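Local atomic coordinates of Sec-alkylsulfatase (Pseudomonas sp., PDB entry 4AXH), a protein that hydrolyses (R)-configured secondary-alkyl sulfates with strict inversion of configuration, using a zinc-dependent site to release (S)-alcohols and sulfate. Residues 58-63 / 105-110; 304-309 / 349-354; 370-375 / 410-415. All blocks are in the same frame, centred on the assembly; numbering follows the deposited sequence. Where two conformers were deposited one is given.

Contact 1 (58-63 / 105-110). Unlike the reference sequence in segment 105-110: R107 (reference His).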
# COMPACT_ATOMS: atom_id res chain seq x y z
N GLU A 58 11.41 -7.92 -34.87
CA GLU A 58 10.69 -9.12 -34.41
C GLU A 58 9.25 -8.79 -33.99
O GLU A 58 8.35 -9.54 -34.34
CB GLU A 58 11.44 -9.76 -33.25
CG GLU A 58 12.41 -10.86 -33.66
CD GLU A 58 12.70 -11.88 -32.57
OE1 GLU A 58 11.73 -12.42 -31.98
OE2 GLU A 58 13.90 -12.17 -32.33
N GLU A 59 9.03 -7.66 -33.28
CA GLU A 59 7.71 -7.26 -32.83
C GLU A 59 6.80 -6.87 -33.99
O GLU A 59 5.63 -7.25 -33.97
CB GLU A 59 7.77 -6.20 -31.71
CG GLU A 59 8.45 -6.68 -30.44
CD GLU A 59 8.00 -6.00 -29.16
OE1 GLU A 59 7.89 -4.75 -29.14
OE2 GLU A 59 7.81 -6.71 -28.14
N PHE A 60 7.34 -6.14 -35.02
CA PHE A 60 6.60 -5.78 -36.23
C PHE A 60 6.19 -7.02 -36.99
O PHE A 60 5.08 -7.04 -37.51
CB PHE A 60 7.42 -4.87 -37.13
CG PHE A 60 7.41 -3.45 -36.65
CD1 PHE A 60 6.22 -2.71 -36.61
CD2 PHE A 60 8.59 -2.83 -36.26
CE1 PHE A 60 6.21 -1.42 -36.13
CE2 PHE A 60 8.57 -1.53 -35.81
CZ PHE A 60 7.38 -0.83 -35.74
N GLU A 61 7.05 -8.05 -37.03
CA GLU A 61 6.76 -9.32 -37.68
C GLU A 61 5.68 -10.04 -36.88
O GLU A 61 4.77 -10.59 -37.48
CB GLU A 61 8.02 -10.20 -37.82
CG GLU A 61 7.89 -11.28 -38.89
CD GLU A 61 8.66 -12.57 -38.66
OE1 GLU A 61 9.90 -12.57 -38.79
OE2 GLU A 61 8.00 -13.60 -38.36
N ALA A 62 5.79 -10.04 -35.54
CA ALA A 62 4.82 -10.71 -34.67
C ALA A 62 3.44 -10.00 -34.65
O ALA A 62 2.43 -10.63 -34.43
CB ALA A 62 5.36 -10.83 -33.28
N ALA A 63 3.40 -8.71 -34.91
CA ALA A 63 2.14 -8.01 -34.94
C ALA A 63 1.42 -8.18 -36.28
O ALA A 63 0.22 -8.36 -36.29
CB ALA A 63 2.34 -6.53 -34.61
N LEU A 105 8.87 5.29 -27.85
CA LEU A 105 7.44 5.48 -27.67
C LEU A 105 6.73 5.35 -29.04
O LEU A 105 5.70 4.66 -29.15
CB LEU A 105 7.13 6.85 -27.03
CG LEU A 105 5.62 7.16 -26.72
CD1 LEU A 105 4.85 5.96 -26.14
CD2 LEU A 105 5.50 8.33 -25.79
N TRP A 106 7.32 5.99 -30.08
CA TRP A 106 6.85 5.96 -31.46
C TRP A 106 6.85 4.53 -32.01
O TRP A 106 5.99 4.19 -32.81
CB TRP A 106 7.77 6.86 -32.30
CG TRP A 106 7.34 7.06 -33.72
CD1 TRP A 106 7.61 6.25 -34.77
CD2 TRP A 106 6.62 8.18 -34.25
NE1 TRP A 106 7.08 6.77 -35.92
CE2 TRP A 106 6.48 7.97 -35.63
CE3 TRP A 106 6.10 9.37 -33.69
CZ2 TRP A 106 5.84 8.89 -36.47
CZ3 TRP A 106 5.44 10.27 -34.52
CH2 TRP A 106 5.32 10.03 -35.90
N ARG A 107 7.83 3.71 -31.63
CA ARG A 107 7.99 2.32 -32.05
C ARG A 107 6.78 1.55 -31.53
O ARG A 107 6.16 0.80 -32.29
CB ARG A 107 9.29 1.75 -31.41
CG ARG A 107 10.00 0.73 -32.24
CD ARG A 107 9.63 -0.65 -31.83
NE ARG A 107 10.06 -1.57 -32.87
CZ ARG A 107 10.12 -2.89 -32.73
NH1 ARG A 107 9.81 -3.46 -31.56
NH2 ARG A 107 10.52 -3.66 -33.73
N GLN A 108 6.43 1.73 -30.22
CA GLN A 108 5.30 1.08 -29.55
C GLN A 108 4.00 1.59 -30.13
O GLN A 108 3.09 0.79 -30.36
CB GLN A 108 5.35 1.31 -28.04
CG GLN A 108 4.53 0.31 -27.23
CD GLN A 108 5.08 -1.06 -27.11
OE1 GLN A 108 6.09 -1.45 -27.69
NE2 GLN A 108 4.44 -1.84 -26.30
N ALA A 109 3.93 2.90 -30.41
CA ALA A 109 2.78 3.57 -31.02
C ALA A 109 2.46 2.92 -32.35
O ALA A 109 1.31 2.57 -32.58
CB ALA A 109 3.08 5.06 -31.21
N GLN A 110 3.49 2.67 -33.18
CA GLN A 110 3.40 2.04 -34.50
C GLN A 110 2.92 0.63 -34.43
O GLN A 110 2.16 0.22 -35.30
CB GLN A 110 4.74 2.07 -35.25
CG GLN A 110 5.14 3.45 -35.75
CD GLN A 110 6.39 3.34 -36.56
OE1 GLN A 110 7.48 3.13 -36.03
NE2 GLN A 110 6.25 3.41 -37.87
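Bent at its second torsion (chi2 -96°) and stretched out beyond it, R107 carries its guanidinium across to E59 and F60. On the other helix, E59 turns CG beside its backbone N (chi1 -63°) and runs on extended, its carboxylate plane nearly parallel to that of the guanidinium (2°). E59 OE1 sits at the guanidinium edge, 3.3 Å from R107 NH1, and the pair forms a salt bridge. The helices run nearly parallel with their axes 11.0 Å apart, so long side chains are needed to span the gap. Each leads into a strand, 67-70 or 116-119, and these two are neighbours in the eight-stranded mixed sheet of this metallo-beta-lactamase superfamily protein. F60 meets the same arginine obliquely, its ring steeply inclined to the guanidinium, with F60 CE2 3.3 Å from R107 NE. Elsewhere on the ring, Q110 CB lies in plane at the edge, 3.9 Å from F60 CE1, while the glutamine amide turns off to L92 O in a weak hydrogen bond. W411 adds a cation-pi contact to R107, while E59 OE2 takes a weak hydrogen bond from W357. Q108 directs its amide nitrogen to the carbonyl of P314.

Contact 2 (304-309 / 349-354); sequences KVLNTA and DVLIQQ
Backbone bonds hold K304 and L306 to the segment 349-354: D349 N gives a nearly straight bond to K304 O (2.6 Å), and I352 N reaches L306 O at 2.7 Å. Just beyond the first of these, strands 305-307 and 350-352 form a parallel pair in the six-stranded mixed sheet, joined by a beta-alpha-beta crossover through helix 330-344. Past the strand ends the pairing continues, with Q354 N bonded to A309 O at 3.1 Å. The next residues, D310 and H355, are both zinc ligands, so this pairing lies directly beside the metal site.

N307 suits its place because its amide works at both ends. With CG anti to the backbone N (chi1 -172°), OD1 accepts from A309 N and closes an Asx turn, while ND2 bonds to Q354 OE1 at 3.0 Å. The acceptor lies in the N307 amide plane, but the donor stands above the Q354 carbonyl plane, 56° out of it. Q354 OE1 also receives T136 OG1, and its NE2 is held by D148 and the I147 carbonyl.

At the far end K304 NZ and D349 OD1 form a salt bridge of 3.5 Å. Branched V305 and V350 lie side by side on the face shared with N307 and I352, their CG1 atoms 3.7 Å apart. Near L306 and L351, the T308 side chain crosses that of L351 at about a right angle, its CG2 3.8 Å from L351 CD1.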
# COMPACT_ATOMS: atom_id res chain seq x y z
N LYS A 304 -1.70 -25.82 -27.89
CA LYS A 304 -0.33 -25.58 -27.43
C LYS A 304 -0.03 -24.06 -27.39
O LYS A 304 1.08 -23.61 -27.75
CB LYS A 304 0.72 -26.36 -28.27
CG LYS A 304 1.01 -27.77 -27.79
CD LYS A 304 2.30 -28.30 -28.42
CE LYS A 304 3.30 -28.73 -27.37
NZ LYS A 304 4.70 -28.36 -27.76
N VAL A 305 -1.07 -23.25 -27.01
CA VAL A 305 -1.03 -21.78 -26.90
C VAL A 305 -1.32 -21.40 -25.45
O VAL A 305 -2.14 -22.06 -24.79
CB VAL A 305 -1.89 -20.97 -27.92
CG1 VAL A 305 -1.90 -21.57 -29.31
CG2 VAL A 305 -3.30 -20.74 -27.44
N LEU A 306 -0.64 -20.35 -24.95
CA LEU A 306 -0.85 -19.86 -23.59
C LEU A 306 -1.35 -18.43 -23.62
O LEU A 306 -0.79 -17.58 -24.32
CB LEU A 306 0.40 -20.03 -22.71
CG LEU A 306 0.37 -19.43 -21.29
CD1 LEU A 306 -0.53 -20.23 -20.37
CD2 LEU A 306 1.73 -19.32 -20.71
N ASN A 307 -2.43 -18.17 -22.88
CA ASN A 307 -2.99 -16.83 -22.77
C ASN A 307 -2.79 -16.34 -21.33
O ASN A 307 -3.33 -16.92 -20.39
CB ASN A 307 -4.44 -16.74 -23.25
CG ASN A 307 -4.94 -15.33 -23.32
OD1 ASN A 307 -4.52 -14.46 -22.56
ND2 ASN A 307 -5.86 -15.05 -24.24
N THR A 308 -2.00 -15.27 -21.18
CA THR A 308 -1.59 -14.69 -19.89
C THR A 308 -2.38 -13.47 -19.46
O THR A 308 -1.88 -12.70 -18.63
CB THR A 308 -0.11 -14.34 -19.94
OG1 THR A 308 0.07 -13.28 -20.89
CG2 THR A 308 0.75 -15.52 -20.31
N ALA A 309 -3.60 -13.27 -20.04
CA ALA A 309 -4.45 -12.12 -19.73
C ALA A 309 -3.58 -10.84 -19.84
O ALA A 309 -2.97 -10.64 -20.90
CB ALA A 309 -5.04 -12.27 -18.32
N ASP A 349 3.67 -23.12 -27.93
CA ASP A 349 4.28 -22.70 -29.20
C ASP A 349 4.10 -21.22 -29.45
O ASP A 349 4.95 -20.58 -30.05
CB ASP A 349 3.69 -23.51 -30.38
CG ASP A 349 4.06 -24.99 -30.42
OD1 ASP A 349 4.97 -25.42 -29.64
OD2 ASP A 349 3.44 -25.74 -31.22
N VAL A 350 2.97 -20.66 -29.03
CA VAL A 350 2.68 -19.25 -29.20
C VAL A 350 1.95 -18.75 -28.00
O VAL A 350 0.98 -19.35 -27.60
CB VAL A 350 1.97 -18.89 -30.54
CG1 VAL A 350 1.03 -19.99 -30.99
CG2 VAL A 350 1.28 -17.53 -30.47
N LEU A 351 2.46 -17.68 -27.41
CA LEU A 351 1.85 -17.02 -26.27
C LEU A 351 0.93 -15.90 -26.79
O LEU A 351 1.34 -15.13 -27.64
CB LEU A 351 2.94 -16.44 -25.35
CG LEU A 351 2.48 -15.67 -24.13
CD1 LEU A 351 3.37 -15.94 -22.98
CD2 LEU A 351 2.52 -14.18 -24.38
N ILE A 352 -0.31 -15.84 -26.28
CA ILE A 352 -1.25 -14.76 -26.64
C ILE A 352 -1.65 -13.94 -25.40
O ILE A 352 -1.48 -14.38 -24.27
CB ILE A 352 -2.44 -15.16 -27.54
CG1 ILE A 352 -3.41 -16.11 -26.81
CG2 ILE A 352 -1.95 -15.73 -28.91
CD1 ILE A 352 -4.76 -16.16 -27.39
N GLN A 353 -2.10 -12.71 -25.62
CA GLN A 353 -2.47 -11.84 -24.51
C GLN A 353 -3.76 -11.08 -24.77
O GLN A 353 -4.29 -11.14 -25.89
CB GLN A 353 -1.33 -10.84 -24.25
CG GLN A 353 -0.07 -11.45 -23.71
CD GLN A 353 1.11 -10.84 -24.37
OE1 GLN A 353 1.05 -10.40 -25.51
NE2 GLN A 353 2.20 -10.83 -23.65
N GLN A 354 -4.24 -10.34 -23.76
CA GLN A 354 -5.46 -9.57 -23.89
C GLN A 354 -5.17 -8.06 -24.12
O GLN A 354 -6.07 -7.22 -24.15
CB GLN A 354 -6.43 -9.87 -22.73
CG GLN A 354 -6.80 -11.36 -22.63
CD GLN A 354 -7.57 -11.83 -23.85
OE1 GLN A 354 -7.02 -12.39 -24.81
NE2 GLN A 354 -8.86 -11.61 -23.85

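Contact 3 (370-375 / 410-415)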
# COMPACT_ATOMS: atom_id res chain seq x y z
N ALA A 370 10.52 -15.70 -18.76
CA ALA A 370 11.59 -15.58 -17.79
C ALA A 370 12.01 -14.13 -17.62
O ALA A 370 12.29 -13.73 -16.49
CB ALA A 370 12.75 -16.43 -18.21
N ASP A 371 12.02 -13.32 -18.70
CA ASP A 371 12.37 -11.89 -18.66
C ASP A 371 11.32 -11.13 -17.84
O ASP A 371 11.68 -10.34 -16.97
CB ASP A 371 12.49 -11.29 -20.08
CG ASP A 371 13.71 -11.69 -20.90
OD1 ASP A 371 14.58 -12.40 -20.38
OD2 ASP A 371 13.80 -11.28 -22.07
N GLN A 372 10.01 -11.43 -18.09
CA GLN A 372 8.85 -10.85 -17.41
C GLN A 372 8.95 -11.14 -15.92
O GLN A 372 8.99 -10.20 -15.13
CB GLN A 372 7.53 -11.39 -18.00
CG GLN A 372 7.18 -10.90 -19.42
CD GLN A 372 6.76 -9.45 -19.54
OE1 GLN A 372 6.22 -8.84 -18.61
NE2 GLN A 372 6.96 -8.86 -20.72
N ARG A 373 9.08 -12.42 -15.55
CA ARG A 373 9.27 -12.90 -14.18
C ARG A 373 10.40 -12.12 -13.52
O ARG A 373 10.17 -11.46 -12.53
CB ARG A 373 9.59 -14.41 -14.16
CG ARG A 373 10.10 -14.89 -12.80
CD ARG A 373 10.98 -16.12 -12.90
NE ARG A 373 12.28 -15.83 -13.48
CZ ARG A 373 13.00 -16.72 -14.16
NH1 ARG A 373 12.55 -17.94 -14.34
NH2 ARG A 373 14.17 -16.38 -14.67
N ASP A 374 11.60 -12.15 -14.12
CA ASP A 374 12.78 -11.44 -13.65
C ASP A 374 12.55 -9.93 -13.46
O ASP A 374 13.11 -9.39 -12.52
CB ASP A 374 13.97 -11.66 -14.60
CG ASP A 374 14.61 -13.04 -14.58
OD1 ASP A 374 14.28 -13.84 -13.67
OD2 ASP A 374 15.45 -13.31 -15.47
N MET A 375 11.76 -9.27 -14.35
CA MET A 375 11.48 -7.82 -14.27
C MET A 375 10.72 -7.46 -13.00
O MET A 375 11.09 -6.49 -12.33
CB MET A 375 10.77 -7.33 -15.52
CG MET A 375 10.29 -5.91 -15.45
SD MET A 375 9.37 -5.30 -16.88
CE MET A 375 8.15 -6.54 -17.12
N LYS A 410 15.54 -5.55 -24.14
CA LYS A 410 14.25 -6.08 -24.60
C LYS A 410 13.17 -4.99 -24.79
O LYS A 410 12.92 -4.19 -23.88
CB LYS A 410 13.72 -7.18 -23.66
CG LYS A 410 14.73 -8.28 -23.32
CD LYS A 410 15.39 -8.95 -24.56
CE LYS A 410 16.47 -9.91 -24.17
NZ LYS A 410 15.93 -11.23 -23.79
N TRP A 411 12.55 -4.94 -25.99
CA TRP A 411 11.52 -3.97 -26.34
C TRP A 411 10.28 -4.14 -25.44
O TRP A 411 9.66 -3.18 -25.02
CB TRP A 411 11.09 -4.14 -27.83
CG TRP A 411 11.95 -3.49 -28.88
CD1 TRP A 411 12.56 -4.10 -29.94
CD2 TRP A 411 12.22 -2.09 -29.01
NE1 TRP A 411 13.22 -3.17 -30.71
CE2 TRP A 411 13.06 -1.93 -30.14
CE3 TRP A 411 11.88 -0.95 -28.26
CZ2 TRP A 411 13.52 -0.69 -30.55
CZ3 TRP A 411 12.36 0.29 -28.66
CH2 TRP A 411 13.17 0.41 -29.80
N TYR A 412 9.92 -5.38 -25.15
CA TYR A 412 8.76 -5.77 -24.37
C TYR A 412 8.88 -5.57 -22.85
O TYR A 412 7.95 -5.91 -22.10
CB TYR A 412 8.39 -7.21 -24.73
CG TYR A 412 9.48 -8.25 -24.54
CD1 TYR A 412 9.67 -8.88 -23.31
CD2 TYR A 412 10.26 -8.67 -25.60
CE1 TYR A 412 10.62 -9.87 -23.14
CE2 TYR A 412 11.21 -9.67 -25.45
CZ TYR A 412 11.38 -10.27 -24.22
OH TYR A 412 12.34 -11.24 -24.10
N LEU A 413 10.00 -5.02 -22.38
CA LEU A 413 10.28 -4.75 -20.97
C LEU A 413 10.44 -3.27 -20.69
O LEU A 413 10.61 -2.89 -19.54
CB LEU A 413 11.56 -5.51 -20.57
CG LEU A 413 11.46 -6.83 -19.80
CD1 LEU A 413 10.18 -7.64 -20.12
CD2 LEU A 413 12.65 -7.61 -20.02
N ARG A 414 10.34 -2.41 -21.74
CA ARG A 414 10.45 -0.95 -21.63
C ARG A 414 9.31 -0.34 -20.82
O ARG A 414 8.19 -0.89 -20.73
CB ARG A 414 10.52 -0.28 -23.03
CG ARG A 414 11.55 -0.83 -24.05
CD ARG A 414 12.99 -0.71 -23.60
NE ARG A 414 13.31 0.67 -23.28
CZ ARG A 414 14.38 1.07 -22.62
NH1 ARG A 414 15.25 0.18 -22.15
NH2 ARG A 414 14.58 2.36 -22.39
N SER A 415 9.58 0.86 -20.28
CA SER A 415 8.65 1.64 -19.46
C SER A 415 7.59 2.42 -20.28
O SER A 415 7.56 3.64 -20.23
CB SER A 415 9.43 2.54 -18.53
OG SER A 415 10.23 1.73 -17.70
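The Y412 ring turns an edge to the amide of Q372, whose NE2 lies near the ring plane 3.7 Å from Y412 CD1, while one ring face is covered by CB of K410 from its own segment. The carboxylate of D371 is tilted by just 15° from the ring plane, and its OD2 takes two bonds across the contact. K410 NZ comes to the syn lone pair of D371 OD2 at 2.7 Å, as part of a salt bridge; Y412 OH donates to the same oxygen from the anti side, somewhat out of the carboxylate plane. R588 of the second subunit holds D371 OD1, so the aspartate suits its place: one oxygen serves K410 and Y412, the other R588, and together they restrain the carboxylate. Q372 NE2 adds a weak hydrogen bond to Y412 O.

L413 packs its two methyls against the helix: CD2 lies 3.7 Å from D371 CB, and CD1 is 3.8 Å from M375 CE, the flexible methionine sliding past the leucine in the opposite direction. On the helix itself, R373 grips D374 OD1 side-on through NE and NH2, and D374 OD2 in turn meets R588 of the second subunit. The 3-10 turn of 410-415 lies in the alkyl sulfatase dimerisation region, and the helix it docks onto meets N589 and T593 of that subunit too, making the helical side of the contact part of the homodimer interface.

The three contacts follow one another along the chain, each closing before the next opens, and all lie on the same side of its centre. Contacts 1 and 3 are about 15 Å apart between centres and touch: the E59 carboxylate packs against CB of W411 and of Y412, joining helix 58-64 to the loop that precedes helix 420-431. Contact 2, in the six-stranded sheet beside the zinc site, is about 18 Å from contact 1 and 16 Å from contact 3 between centres, without touching either. The loop of contact 3 runs on to sulfate-binding Y417, so that contact connects the interface helix 362-388 with the loop leading to the substrate site.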